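Long-range contact in dimethylsulfoniopropionate lyase (Roseovarius nubinhibens, PDB 4B29), which probably cleaves dimethylsulfoniopropionate to release dimethyl sulfide, using a metal ion held in a cupin barrel: residues E149-E153 and W204-L209. Residues are numbered along the deposited sequence; the frame is centred on the assembly and turned at random.
Sequences EHLPE and WRGAGL. With ZN (zinc ion), chain J.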
loop_
_atom_site.group_PDB
_atom_site.type_symbol
_atom_site.label_atom_id
_atom_site.label_comp_id
_atom_site.label_asym_id
_atom_site.label_seq_id
_atom_site.Cartn_x
_atom_site.Cartn_y
_atom_site.Cartn_z
ATOM N N GLU A 149 7.976 -4.917 11.291
ATOM C CA GLU A 149 6.999 -5.816 11.876
ATOM C C GLU A 149 5.924 -5.000 12.587
ATOM O O GLU A 149 6.091 -3.798 12.827
ATOM C CB GLU A 149 7.669 -6.753 12.894
ATOM C CG GLU A 149 8.301 -5.943 14.060
ATOM C CD GLU A 149 9.062 -6.867 14.946
ATOM O OE1 GLU A 149 10.210 -7.209 14.595
ATOM O OE2 GLU A 149 8.467 -7.314 15.950
ATOM N N HIS A 150 4.830 -5.675 12.911
ATOM C CA HIS A 150 3.722 -5.028 13.626
ATOM C C HIS A 150 2.772 -6.109 14.109
ATOM O O HIS A 150 2.645 -7.195 13.490
ATOM C CB HIS A 150 2.959 -4.046 12.712
ATOM C CG HIS A 150 2.803 -4.552 11.308
ATOM N ND1 HIS A 150 1.918 -5.544 10.961
ATOM C CD2 HIS A 150 3.479 -4.233 10.187
ATOM C CE1 HIS A 150 2.031 -5.807 9.663
ATOM N NE2 HIS A 150 2.974 -5.011 9.177
ATOM N N LEU A 151 2.011 -5.782 15.170
ATOM C CA LEU A 151 1.042 -6.759 15.663
ATOM C C LEU A 151 -0.094 -7.152 14.648
ATOM O O LEU A 151 -0.410 -8.308 14.512
ATOM C CB LEU A 151 0.438 -6.242 17.001
ATOM C CG LEU A 151 -0.645 -7.105 17.608
ATOM C CD1 LEU A 151 -0.136 -8.519 18.010
ATOM C CD2 LEU A 151 -1.160 -6.344 18.877
ATOM N N PRO A 152 -0.748 -6.172 13.967
ATOM C CA PRO A 152 -1.877 -6.545 13.106
ATOM C C PRO A 152 -1.424 -7.407 11.924
ATOM O O PRO A 152 -0.254 -7.319 11.492
ATOM C CB PRO A 152 -2.396 -5.177 12.570
ATOM C CG PRO A 152 -1.293 -4.161 12.838
ATOM C CD PRO A 152 -0.635 -4.705 14.132
ATOM N N GLU A 153 -2.321 -8.265 11.512
ATOM C CA GLU A 153 -2.106 -9.044 10.248
ATOM C C GLU A 153 -2.257 -8.138 9.050
ATOM O O GLU A 153 -2.975 -7.129 9.097
ATOM C CB GLU A 153 -3.160 -10.117 10.158
ATOM C CG GLU A 153 -2.968 -11.217 11.274
ATOM C CD GLU A 153 -4.038 -12.237 11.223
ATOM O OE1 GLU A 153 -4.870 -12.205 10.281
ATOM O OE2 GLU A 153 -4.107 -13.163 12.076
ATOM N N TRP A 204 -5.456 -4.683 6.244
ATOM C CA TRP A 204 -4.963 -4.989 7.602
ATOM C C TRP A 204 -6.135 -5.427 8.450
ATOM O O TRP A 204 -7.276 -4.955 8.232
ATOM C CB TRP A 204 -4.412 -3.711 8.282
ATOM C CG TRP A 204 -3.352 -2.948 7.553
ATOM C CD1 TRP A 204 -3.445 -2.285 6.304
ATOM C CD2 TRP A 204 -1.998 -2.851 7.943
ATOM N NE1 TRP A 204 -2.234 -1.720 6.003
ATOM C CE2 TRP A 204 -1.331 -2.051 6.986
ATOM C CE3 TRP A 204 -1.281 -3.329 9.051
ATOM C CZ2 TRP A 204 0.041 -1.736 7.080
ATOM C CZ3 TRP A 204 0.116 -2.995 9.151
ATOM C CH2 TRP A 204 0.733 -2.198 8.189
ATOM N N ARG A 205 -5.875 -6.353 9.370
ATOM C CA ARG A 205 -6.926 -6.757 10.302
ATOM C C ARG A 205 -6.345 -7.259 11.615
ATOM O O ARG A 205 -5.120 -7.484 11.740
ATOM C CB ARG A 205 -7.826 -7.846 9.706
ATOM C CG ARG A 205 -7.126 -9.233 9.774
ATOM C CD ARG A 205 -7.939 -10.255 8.959
ATOM N NE ARG A 205 -7.281 -11.588 9.114
ATOM C CZ ARG A 205 -7.771 -12.714 8.621
ATOM N NH1 ARG A 205 -8.890 -12.734 7.872
ATOM N NH2 ARG A 205 -7.115 -13.874 8.861
ATOM N N GLY A 206 -7.234 -7.413 12.602
ATOM C CA GLY A 206 -6.822 -8.197 13.803
ATOM C C GLY A 206 -6.445 -7.322 14.985
ATOM O O GLY A 206 -6.591 -6.085 14.963
ATOM N N ALA A 207 -5.912 -7.960 16.011
ATOM C CA ALA A 207 -5.355 -7.219 17.166
ATOM C C ALA A 207 -4.340 -6.202 16.712
ATOM O O ALA A 207 -3.502 -6.447 15.830
ATOM C CB ALA A 207 -4.688 -8.224 18.155
ATOM N N GLY A 208 -4.393 -5.013 17.310
ATOM C CA GLY A 208 -3.396 -4.011 16.951
ATOM C C GLY A 208 -3.727 -3.233 15.666
ATOM O O GLY A 208 -2.895 -2.427 15.237
ATOM N N LEU A 209 -4.899 -3.463 15.085
ATOM C CA LEU A 209 -5.311 -2.687 13.885
ATOM C C LEU A 209 -5.112 -1.188 14.138
ATOM O O LEU A 209 -5.509 -0.683 15.218
ATOM C CB LEU A 209 -6.764 -2.945 13.542
ATOM C CG LEU A 209 -7.312 -2.242 12.298
ATOM C CD1 LEU A 209 -6.598 -2.871 11.133
ATOM C CD2 LEU A 209 -8.767 -2.590 12.162
HETATM ZN ZN ZN J . 3.767 -4.986 7.270
HETATM O O HOH W 1 -2.954 -9.258 15.039
HETATM O O HOH W 2 -6.127 -14.858 11.658
#
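Trp204 drives the edge of its six-membered ring at the face of His150, CZ3 standing 3.4 Å above the middle of the imidazole in an edge-to-face pair with the planes at 51°. On this buried side the histidine is fixed by its two nitrogens. NE2 of His150 binds the zinc ion at 2.1 Å, while ND1, the hydrogen-bearing nitrogen, donates to Pro152 O in the plane of the ring, a bond likely to orient the imidazole and make NE2 a somewhat stronger ligand. A chi1 of 39°, which sets CG between the backbone N and the carbonyl carbon, places the ring where ND1 can reach that carbonyl. The wide indole of Trp204 lets one edge reach both His150 and Pro152, whose CG lies 3.9 Å from Trp204 CE3, while NE1 hydrogen-bonds to Thr135 OG1. The rigid proline ring, in turn, lies against the carbonyl of Gly208. The arrangement belongs to the metal centre of a cupin, where Glu154 and His189 also bind the zinc and strand 198-205 runs antiparallel to strand 153-159. Glu153 and Arg205 form a hydrogen-bonded pair there, with a good bond from Arg205 N to Glu153 O and a weak one returning. At the partly exposed edge their side chains still grip firmly: Arg205 NE donates to Glu153 OE1 at 2.7 Å in a salt bridge, assisted by a weak bond from NH2, with the carboxylate and guanidinium planes 45° apart. A water donates to Glu153 OE2 and more weakly accepts from Arg205 NH2. Towards solvent the fit loosens at the type II turn Gly206 to Leu209. Gly208, third in the turn, suits its positive phi, and its lack of a side chain lets the turn sit against Leu151 and Pro152. Leu151 CD2 lies 3.8 Å from CA of Gly208 and a looser 4.1 Å from CB of Ala207, and a second water bridges the carbonyl oxygens of Leu151 and Ala207.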